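Local coordinates for Lmo0812 protein (Listeria monocytogenes serovar 1/2a, PDB 4YF1) that probably hydrolyses the 3'-diphosphate of the alarmone ppGpp, at residues 37-40 against 41-45; 126-129 against 130-134; 143-146 against 147-151; 168-171 against 172-176. All blocks are in the same frame, centred on the assembly; numbering follows the deposited sequence. Where two conformers were deposited one is given.

Interaction 1: 37-40 against 41-45; sequences LNVA and RILRR
The carbonyl O of L37 is gripped by two donors: R41 N, 3.0 Å from L37 O, and a water that donates a hydrogen bond to it and accepts one from R44 NH1. The carbonyl of N38 repeats the scheme a residue later, taking I42 N and a second water, which accepts from R41 NH1 at 2.9 Å. In both cases the water lies at the guanidinium edge, in its plane, so each arginine reaches back along the helix to a carbonyl through a water. The chain of R44 bends at chi3 (43°), which turns its guanidinium back over the helix and sets one face above A40 O, while R44 N is bonded to that same oxygen at 2.9 Å. R41, extended from CG to NE, carries its charge outward, and R45 CD lies over the centre of its guanidinium.

The buried side of the same turns is apolar. V39 and L43 lie side by side and point the same way, V39 CG1 meeting L43 CD1 at 4.0 Å, and L43 packs on A115, L116 and A119 of helix 111-132. A40 faces V53 and L57 of helix 50-64. The amide of N38 is held by G29, Y32 and D123, and V39 touches residues of a putative H...HD...D motif of the HD fold.

R44 of the second subunit brings a like charge close to R44 here, while E50 of that subunit offers a long, weak ion pair. With V39, A40 and L43 buried and R41 and R44 partly exposed, helix 35-45 is amphipathic, and its two arginine-water links place positive charge near carbonyls whose partial negative charge should partly offset it.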
loop_
_atom_site.group_PDB
_atom_site.type_symbol
_atom_site.label_atom_id
_atom_site.label_comp_id
_atom_site.label_asym_id
_atom_site.label_seq_id
_atom_site.Cartn_x
_atom_site.Cartn_y
_atom_site.Cartn_z
ATOM N N LEU A 37 4.725 4.074 -3.577
ATOM C CA LEU A 37 5.740 3.127 -3.156
ATOM C C LEU A 37 6.935 3.839 -2.525
ATOM O O LEU A 37 7.479 3.378 -1.540
ATOM C CB LEU A 37 6.158 2.232 -4.326
ATOM C CG LEU A 37 5.165 1.118 -4.696
ATOM C CD1 LEU A 37 5.177 0.064 -3.618
ATOM C CD2 LEU A 37 3.745 1.593 -4.901
ATOM N N ASN A 38 7.347 4.966 -3.116
ATOM C CA ASN A 38 8.471 5.731 -2.553
ATOM C C ASN A 38 8.152 6.373 -1.209
ATOM O O ASN A 38 9.011 6.439 -0.331
ATOM C CB ASN A 38 8.967 6.846 -3.530
ATOM C CG ASN A 38 9.745 6.313 -4.730
ATOM O OD1 ASN A 38 10.112 5.144 -4.810
ATOM N ND2 ASN A 38 10.050 7.229 -5.688
ATOM N N VAL A 39 6.926 6.860 -1.043
ATOM C CA VAL A 39 6.496 7.465 0.224
ATOM C C VAL A 39 6.440 6.316 1.280
ATOM O O VAL A 39 6.900 6.474 2.394
ATOM C CB VAL A 39 5.121 8.158 0.077
ATOM C CG1 VAL A 39 4.497 8.451 1.413
ATOM C CG2 VAL A 39 5.244 9.427 -0.758
ATOM N N ALA A 40 5.908 5.173 0.883
ATOM C CA ALA A 40 5.835 4.010 1.839
ATOM C C ALA A 40 7.235 3.594 2.316
ATOM O O ALA A 40 7.433 3.270 3.478
ATOM C CB ALA A 40 5.112 2.838 1.182
ATOM N N ARG A 41 8.212 3.608 1.409
ATOM C CA ARG A 41 9.593 3.321 1.757
ATOM C C ARG A 41 10.184 4.308 2.762
ATOM O O ARG A 41 10.869 3.905 3.720
ATOM C CB ARG A 41 10.465 3.238 0.486
ATOM C CG ARG A 41 11.950 3.123 0.722
ATOM C CD ARG A 41 12.764 2.958 -0.557
ATOM N NE ARG A 41 14.178 3.043 -0.244
ATOM C CZ ARG A 41 14.823 4.176 0.009
ATOM N NH1 ARG A 41 14.204 5.373 -0.127
ATOM N NH2 ARG A 41 16.113 4.133 0.321
ATOM N N ILE A 42 9.973 5.602 2.542
ATOM C CA ILE A 42 10.448 6.626 3.474
ATOM C C ILE A 42 9.861 6.360 4.878
ATOM O O ILE A 42 10.555 6.373 5.848
ATOM C CB ILE A 42 10.038 8.018 2.997
ATOM C CG1 ILE A 42 10.840 8.391 1.738
ATOM C CG2 ILE A 42 10.275 9.037 4.083
ATOM C CD1 ILE A 42 10.228 9.498 0.905
ATOM N N LEU A 43 8.588 6.079 4.939
ATOM C CA LEU A 43 7.930 5.829 6.242
ATOM C C LEU A 43 8.414 4.533 6.923
ATOM O O LEU A 43 8.625 4.528 8.142
ATOM C CB LEU A 43 6.417 5.832 6.074
ATOM C CG LEU A 43 5.833 7.213 5.682
ATOM C CD1 LEU A 43 4.425 7.089 5.127
ATOM C CD2 LEU A 43 5.840 8.161 6.877
ATOM N N ARG A 44 8.609 3.482 6.127
ATOM C CA ARG A 44 9.058 2.169 6.651
ATOM C C ARG A 44 10.455 2.315 7.190
ATOM O O ARG A 44 10.758 1.888 8.316
ATOM C CB ARG A 44 8.973 1.084 5.552
ATOM C CG ARG A 44 9.583 -0.264 5.931
ATOM C CD ARG A 44 9.381 -1.352 4.886
ATOM N NE ARG A 44 9.610 -0.881 3.507
ATOM C CZ ARG A 44 8.661 -0.565 2.635
ATOM N NH1 ARG A 44 8.996 -0.152 1.401
ATOM N NH2 ARG A 44 7.374 -0.599 2.980
ATOM N N ARG A 45 11.317 2.976 6.418
ATOM C CA ARG A 45 12.685 3.166 6.845
ATOM C C ARG A 45 12.808 4.028 8.083
ATOM O O ARG A 45 13.828 3.962 8.776
ATOM C CB ARG A 45 13.528 3.753 5.691
ATOM C CG ARG A 45 13.823 2.721 4.613
ATOM C CD ARG A 45 14.464 3.402 3.428
ATOM N NE ARG A 45 15.765 3.986 3.746
ATOM C CZ ARG A 45 16.921 3.308 3.790
ATOM N NH1 ARG A 45 16.969 1.982 3.617
ATOM N NH2 ARG A 45 18.053 3.965 4.056
HETATM O O HOH W 1 7.548 0.684 -0.819
HETATM O O HOH W 2 11.677 6.229 -1.281
#

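Interaction 2: 126-129 against 130-134; sequences TSVK and YALSS
V128 and L132 stand side by side on one flank of the helix and point the same way, V128 CG1 touching L132 CD1 at 3.8 Å and lying 4.2 Å from L132 CG. The valine turns CG1 away from its backbone N (chi1 173°), toward the following turn, while the leucine folds CG back beside its own N, and the two branches meet between successive turns. Beneath them L132 N donates to V128 O at 2.9 Å in a nearly straight bond. Y130 and K129 leave the helix in other directions: CG of each is anti to the backbone N, and the tyrosine ring leads away from the preceding turn.

This is the last part of helix 111-132, the longest helix of this chain, which lies within its HD domain and whose apolar flank is covered by neighbours. V128 and L132 pack on I184 of helix 172-184 and on Y142 of helix 139-142, and the amine of K129 makes a cation-pi contact with W183.

The carbonyl of K129 is gripped twice by S133. S133 OG, with chi1 at -63° beside its own N, donates to K129 O at 2.7 Å from above the carbonyl plane, and S133 N reaches K129 O from the opposite face at 2.9 Å. One residue on, S134 OG donates to A131 O at 2.9 Å.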
loop_
_atom_site.group_PDB
_atom_site.type_symbol
_atom_site.label_atom_id
_atom_site.label_comp_id
_atom_site.label_asym_id
_atom_site.label_seq_id
_atom_site.Cartn_x
_atom_site.Cartn_y
_atom_site.Cartn_z
ATOM N N THR A 126 11.904 15.804 -4.126
ATOM C CA THR A 126 12.987 15.013 -4.694
ATOM C C THR A 126 12.849 15.031 -6.233
ATOM O O THR A 126 13.843 15.237 -6.940
ATOM C CB THR A 126 12.972 13.594 -4.151
ATOM O OG1 THR A 126 13.241 13.659 -2.740
ATOM C CG2 THR A 126 14.019 12.730 -4.834
ATOM N N SER A 127 11.628 14.860 -6.737
ATOM C CA SER A 127 11.407 14.889 -8.193
ATOM C C SER A 127 11.618 16.286 -8.770
ATOM O O SER A 127 12.082 16.420 -9.910
ATOM C CB SER A 127 10.014 14.366 -8.548
ATOM O OG SER A 127 9.891 13.023 -8.082
ATOM N N VAL A 128 11.271 17.316 -7.997
ATOM C CA VAL A 128 11.481 18.691 -8.420
ATOM C C VAL A 128 12.986 18.966 -8.548
ATOM O O VAL A 128 13.424 19.464 -9.582
ATOM C CB VAL A 128 10.834 19.723 -7.464
ATOM C CG1 VAL A 128 11.240 21.137 -7.856
ATOM C CG2 VAL A 128 9.312 19.582 -7.458
ATOM N N LYS A 129 13.772 18.635 -7.518
ATOM C CA LYS A 129 15.238 18.860 -7.559
ATOM C C LYS A 129 15.876 18.198 -8.792
ATOM O O LYS A 129 16.747 18.786 -9.463
ATOM C CB LYS A 129 15.919 18.349 -6.285
ATOM C CG LYS A 129 17.448 18.450 -6.304
ATOM C CD LYS A 129 18.056 17.750 -5.100
ATOM C CE LYS A 129 19.576 17.667 -5.184
ATOM N NZ LYS A 129 20.205 19.011 -5.154
ATOM N N TYR A 130 15.429 16.973 -9.062
ATOM C CA TYR A 130 15.882 16.191 -10.202
ATOM C C TYR A 130 15.582 16.940 -11.510
ATOM O O TYR A 130 16.453 17.048 -12.394
ATOM C CB TYR A 130 15.189 14.821 -10.181
ATOM C CG TYR A 130 15.658 13.854 -11.235
ATOM C CD1 TYR A 130 15.100 13.867 -12.519
ATOM C CD2 TYR A 130 16.639 12.897 -10.948
ATOM C CE1 TYR A 130 15.521 12.978 -13.490
ATOM C CE2 TYR A 130 17.068 12.001 -11.917
ATOM C CZ TYR A 130 16.503 12.051 -13.188
ATOM O OH TYR A 130 16.910 11.168 -14.157
ATOM N N ALA A 131 14.367 17.480 -11.622
ATOM C CA ALA A 131 13.974 18.233 -12.826
ATOM C C ALA A 131 14.795 19.511 -12.992
ATOM O O ALA A 131 15.268 19.811 -14.094
ATOM C CB ALA A 131 12.494 18.556 -12.799
ATOM N N LEU A 132 14.996 20.238 -11.894
ATOM C CA LEU A 132 15.769 21.488 -11.920
ATOM C C LEU A 132 17.257 21.278 -12.195
ATOM O O LEU A 132 17.909 22.158 -12.777
ATOM C CB LEU A 132 15.606 22.258 -10.612
ATOM C CG LEU A 132 14.201 22.778 -10.309
ATOM C CD1 LEU A 132 14.164 23.370 -8.911
ATOM C CD2 LEU A 132 13.733 23.802 -11.339
ATOM N N SER A 133 17.788 20.125 -11.787
ATOM C CA SER A 133 19.209 19.814 -11.995
ATOM C C SER A 133 19.615 19.679 -13.471
ATOM O O SER A 133 20.803 19.759 -13.776
ATOM C CB SER A 133 19.608 18.556 -11.225
ATOM O OG SER A 133 19.454 18.764 -9.829
ATOM N N SER A 134 18.647 19.500 -14.376
ATOM C CA SER A 134 18.953 19.391 -15.814
ATOM C C SER A 134 19.137 20.774 -16.450
ATOM O O SER A 134 18.188 21.553 -16.570
ATOM C CB SER A 134 17.861 18.613 -16.554
ATOM O OG SER A 134 16.636 19.311 -16.554
#

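Interaction 3: 143-146 against 147-151; sequences FKRG and YDLQK
A type I beta turn from F143 to G146, closed by G146 N donating to F143 O at 2.8 Å, brings the chain to the N-cap glycine of helix 147-160. G146 has a positive phi, a conformation in which a CB would press against the carbonyl O of the preceding residue. Its own carbonyl O then accepts Q150 N at 3.2 Å, the first backbone bond across the junction.

Beside this junction F143 and Q150 meet. Q150 CB lies over the centre of the phenyl ring, 3.9 Å from the F143 centroid and only 9° off the ring normal, a CH-pi contact. The next carbon makes the tightest approach, Q150 CG to F143 CD1 at 3.4 Å. Because the glutamine chain is bent at chi2 (-73°), its amide swings back past the ring instead of running out along the helix, with the ring and amide planes 34° apart. Q150 NE2 thereby reaches a water that also accepts from R145 N, so the amide is tied to the turn.

A second water bridges R145 O and L149 N, and L149 CD1 rests 3.6 Å from R145 O. Around the junction, W95 of helix 95-108 touches R145, L149 and Q150, while the Y147 ring meets that of W140.

The arrangement as a whole is a type I turn leading into a glycine N-cap at the start of helix 147-160, and it carries the chain from helix 139-142 into the next helix of this all-helical protein.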
loop_
_atom_site.group_PDB
_atom_site.type_symbol
_atom_site.label_atom_id
_atom_site.label_comp_id
_atom_site.label_asym_id
_atom_site.label_seq_id
_atom_site.Cartn_x
_atom_site.Cartn_y
_atom_site.Cartn_z
ATOM N N PHE A 143 7.236 26.115 -11.760
ATOM C CA PHE A 143 5.952 25.749 -11.102
ATOM C C PHE A 143 4.695 26.342 -11.729
ATOM O O PHE A 143 4.576 27.574 -11.864
ATOM C CB PHE A 143 5.994 26.171 -9.644
ATOM C CG PHE A 143 7.052 25.469 -8.844
ATOM C CD1 PHE A 143 6.833 24.177 -8.380
ATOM C CD2 PHE A 143 8.234 26.110 -8.505
ATOM C CE1 PHE A 143 7.793 23.530 -7.618
ATOM C CE2 PHE A 143 9.207 25.463 -7.753
ATOM C CZ PHE A 143 8.979 24.170 -7.302
ATOM N N LYS A 144 3.728 25.484 -12.046
ATOM C CA LYS A 144 2.468 25.964 -12.605
ATOM C C LYS A 144 1.740 26.911 -11.644
ATOM O O LYS A 144 1.073 27.851 -12.100
ATOM C CB LYS A 144 1.541 24.808 -13.044
ATOM C CG LYS A 144 0.255 25.257 -13.750
ATOM C CD LYS A 144 0.548 26.120 -14.990
ATOM C CE LYS A 144 -0.701 26.650 -15.672
ATOM N NZ LYS A 144 -1.617 25.568 -16.125
ATOM N N ARG A 145 1.851 26.674 -10.326
ATOM C CA ARG A 145 1.214 27.571 -9.359
ATOM C C ARG A 145 2.122 28.781 -9.045
ATOM O O ARG A 145 1.793 29.612 -8.200
ATOM C CB ARG A 145 0.920 26.812 -8.045
ATOM C CG ARG A 145 -0.434 27.139 -7.464
ATOM C CD ARG A 145 -1.551 26.714 -8.407
ATOM N NE ARG A 145 -1.306 25.360 -8.930
ATOM C CZ ARG A 145 -1.654 24.919 -10.142
ATOM N NH1 ARG A 145 -2.212 25.739 -11.062
ATOM N NH2 ARG A 145 -1.351 23.660 -10.480
ATOM N N GLY A 146 3.287 28.850 -9.688
ATOM C CA GLY A 146 4.209 29.949 -9.472
ATOM C C GLY A 146 5.162 29.723 -8.318
ATOM O O GLY A 146 4.838 29.037 -7.331
ATOM N N TYR A 147 6.331 30.342 -8.438
ATOM C CA TYR A 147 7.380 30.225 -7.429
ATOM C C TYR A 147 7.012 30.708 -6.014
ATOM O O TYR A 147 7.282 30.007 -5.010
ATOM C CB TYR A 147 8.605 31.008 -7.912
ATOM C CG TYR A 147 9.788 30.972 -6.965
ATOM C CD1 TYR A 147 10.729 29.958 -7.049
ATOM C CD2 TYR A 147 9.969 31.964 -6.001
ATOM C CE1 TYR A 147 11.829 29.917 -6.199
ATOM C CE2 TYR A 147 11.063 31.940 -5.141
ATOM C CZ TYR A 147 11.998 30.915 -5.253
ATOM O OH TYR A 147 13.096 30.872 -4.417
ATOM N N ASP A 148 6.419 31.895 -5.927
ATOM C CA ASP A 148 6.107 32.484 -4.634
ATOM C C ASP A 148 5.218 31.566 -3.780
ATOM O O ASP A 148 5.533 31.302 -2.597
ATOM C CB ASP A 148 5.406 33.827 -4.803
ATOM C CG ASP A 148 6.268 34.861 -5.506
ATOM O OD1 ASP A 148 7.484 34.676 -5.642
ATOM O OD2 ASP A 148 5.701 35.890 -5.899
ATOM N N LEU A 149 4.154 31.051 -4.404
ATOM C CA LEU A 149 3.202 30.197 -3.718
ATOM C C LEU A 149 3.826 28.864 -3.311
ATOM O O LEU A 149 3.583 28.382 -2.183
ATOM C CB LEU A 149 1.940 29.975 -4.570
ATOM C CG LEU A 149 0.870 31.067 -4.510
ATOM C CD1 LEU A 149 -0.281 30.711 -5.449
ATOM C CD2 LEU A 149 0.343 31.263 -3.086
ATOM N N GLN A 150 4.596 28.261 -4.212
ATOM C CA GLN A 150 5.304 27.014 -3.899
ATOM C C GLN A 150 6.335 27.207 -2.805
ATOM O O GLN A 150 6.507 26.326 -1.945
ATOM C CB GLN A 150 5.906 26.363 -5.140
ATOM C CG GLN A 150 4.849 25.749 -6.040
ATOM C CD GLN A 150 4.235 24.476 -5.488
ATOM O OE1 GLN A 150 4.500 24.085 -4.358
ATOM N NE2 GLN A 150 3.365 23.857 -6.261
ATOM N N LYS A 151 6.999 28.352 -2.803
ATOM C CA LYS A 151 7.929 28.669 -1.728
ATOM C C LYS A 151 7.227 28.828 -0.393
ATOM O O LYS A 151 7.656 28.222 0.630
ATOM C CB LYS A 151 8.668 29.929 -2.046
ATOM C CG LYS A 151 9.643 30.419 -0.990
ATOM C CD LYS A 151 10.548 31.455 -1.667
ATOM C CE LYS A 151 11.534 32.110 -0.728
ATOM N NZ LYS A 151 10.908 33.205 0.061
HETATM O O HOH W 3 3.049 31.802 -6.969
HETATM O O HOH W 4 2.755 24.164 -9.238
#

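Interaction 4: 168-171 against 172-176; sequences SEIP and PFFDE
P171 CB, the first side-chain atom of the proline, packs against F173 CE2 at 3.6 Å. Next comes P171 CG, at 3.7 Å from F174 CE1 and also near F174 CD1. The ring closes at P171 CD, which sits over the centre of the F174 ring, 3.7 Å from its centroid and 10° off the normal: a CH-pi contact of proline with aromatic face. The two phenyl rings are themselves arranged edge to face, F173 CZ lying at the edge of the F174 ring and F174 CD1 above one face of F173. F173 takes chi1 76°, with CG between the backbone N and the carbonyl carbon, and this directs its ring back toward P171. I170 CG2 adds a touch on F174 CD2 at 3.8 Å, crossing at about a right angle.

The carbonyl of P171 accepts F174 N at 2.9 Å, the donor standing well above the carbonyl plane, leading into helix 172-184. F173 enters among V118, A119 and L122 of helix 111-132, P171 meets L111 and F48, and F174 touches M161, so the proline-aromatic cluster joins the loop after helix 147-160 to the long helix 111-132.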
loop_
_atom_site.group_PDB
_atom_site.type_symbol
_atom_site.label_atom_id
_atom_site.label_comp_id
_atom_site.label_asym_id
_atom_site.label_seq_id
_atom_site.Cartn_x
_atom_site.Cartn_y
_atom_site.Cartn_z
ATOM N N SER A 168 14.097 13.811 20.289
ATOM C CA SER A 168 14.365 12.384 20.070
ATOM C C SER A 168 13.391 11.673 19.105
ATOM O O SER A 168 13.708 10.603 18.604
ATOM C CB SER A 168 14.376 11.633 21.412
ATOM O OG SER A 168 13.073 11.571 21.972
ATOM N N GLU A 169 12.210 12.238 18.858
ATOM C CA GLU A 169 11.243 11.591 17.965
ATOM C C GLU A 169 11.174 12.196 16.537
ATOM O O GLU A 169 10.427 11.689 15.710
ATOM C CB GLU A 169 9.855 11.576 18.619
ATOM C CG GLU A 169 9.226 12.948 18.842
ATOM C CD GLU A 169 8.003 12.905 19.760
ATOM O OE1 GLU A 169 7.335 11.848 19.819
ATOM O OE2 GLU A 169 7.714 13.934 20.426
ATOM N N ILE A 170 11.938 13.250 16.249
ATOM C CA ILE A 170 11.919 13.844 14.881
ATOM C C ILE A 170 12.582 12.863 13.913
ATOM O O ILE A 170 13.744 12.524 14.101
ATOM C CB ILE A 170 12.649 15.195 14.824
ATOM C CG1 ILE A 170 11.927 16.199 15.727
ATOM C CG2 ILE A 170 12.675 15.736 13.382
ATOM C CD1 ILE A 170 12.700 17.469 15.995
ATOM N N PRO A 171 11.850 12.390 12.884
ATOM C CA PRO A 171 12.502 11.435 11.962
ATOM C C PRO A 171 13.664 12.025 11.136
ATOM O O PRO A 171 13.588 13.188 10.719
ATOM C CB PRO A 171 11.363 10.989 11.041
ATOM C CG PRO A 171 10.110 11.331 11.765
ATOM C CD PRO A 171 10.399 12.494 12.650
ATOM N N PRO A 172 14.719 11.229 10.886
ATOM C CA PRO A 172 15.828 11.734 10.066
ATOM C C PRO A 172 15.370 12.293 8.714
ATOM O O PRO A 172 15.947 13.259 8.250
ATOM C CB PRO A 172 16.699 10.495 9.859
ATOM C CG PRO A 172 16.486 9.677 11.108
ATOM C CD PRO A 172 15.056 9.930 11.527
ATOM N N PHE A 173 14.331 11.718 8.102
ATOM C CA PHE A 173 13.874 12.226 6.807
ATOM C C PHE A 173 13.340 13.656 6.858
ATOM O O PHE A 173 13.305 14.312 5.810
ATOM C CB PHE A 173 12.920 11.270 6.057
ATOM C CG PHE A 173 11.499 11.226 6.578
ATOM C CD1 PHE A 173 10.534 12.128 6.123
ATOM C CD2 PHE A 173 11.098 10.211 7.468
ATOM C CE1 PHE A 173 9.210 12.059 6.537
ATOM C CE2 PHE A 173 9.781 10.143 7.889
ATOM C CZ PHE A 173 8.828 11.059 7.450
ATOM N N PHE A 174 12.972 14.159 8.049
ATOM C CA PHE A 174 12.495 15.571 8.174
ATOM C C PHE A 174 13.635 16.523 7.759
ATOM O O PHE A 174 13.390 17.521 7.081
ATOM C CB PHE A 174 12.036 15.886 9.605
ATOM C CG PHE A 174 10.618 15.480 9.919
ATOM C CD1 PHE A 174 10.030 14.370 9.355
ATOM C CD2 PHE A 174 9.892 16.195 10.879
ATOM C CE1 PHE A 174 8.742 14.013 9.682
ATOM C CE2 PHE A 174 8.587 15.853 11.188
ATOM C CZ PHE A 174 8.016 14.765 10.596
ATOM N N ASP A 175 14.865 16.172 8.152
ATOM C CA ASP A 175 16.076 16.935 7.815
ATOM C C ASP A 175 16.336 16.926 6.297
ATOM O O ASP A 175 16.775 17.934 5.741
ATOM C CB ASP A 175 17.306 16.378 8.567
ATOM C CG ASP A 175 17.177 16.487 10.095
ATOM O OD1 ASP A 175 16.534 17.448 10.569
ATOM O OD2 ASP A 175 17.724 15.617 10.821
ATOM N N GLU A 176 16.044 15.805 5.635
ATOM C CA GLU A 176 16.217 15.689 4.173
ATOM C C GLU A 176 15.244 16.649 3.487
ATOM O O GLU A 176 15.594 17.315 2.518
ATOM C CB GLU A 176 15.930 14.305 3.595
ATOM C CG GLU A 176 16.846 13.208 4.037
ATOM C CD GLU A 176 16.387 11.853 3.532
ATOM O OE1 GLU A 176 16.167 11.721 2.295
ATOM O OE2 GLU A 176 16.281 10.932 4.383
#

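Overall arrangement
Four local contacts illustrate how one helical fold treats its turns according to place. Interaction 1 is the buried one and interaction 4 partly buried, whereas interactions 2 and 3 lie at the surface. Interaction 1 lies within a helix and interaction 2 at the end of one, 3 and 4 where helices begin. Interactions 1 and 4 touch: I42 CG2 packs on F173 CG at 3.5 Å, joining helix 35-45 to helix 172-184. The surface pair also meet, V128 CG1 against F143 CZ. Interactions 1 and 3 have centres about 26 Å apart, on opposite sides of the chain's centre. Waters bridge arginines to carbonyls in interaction 1 and a turn to a helix in 3; serine hydroxyls serve interaction 2, and proline-aromatic packing interaction 4.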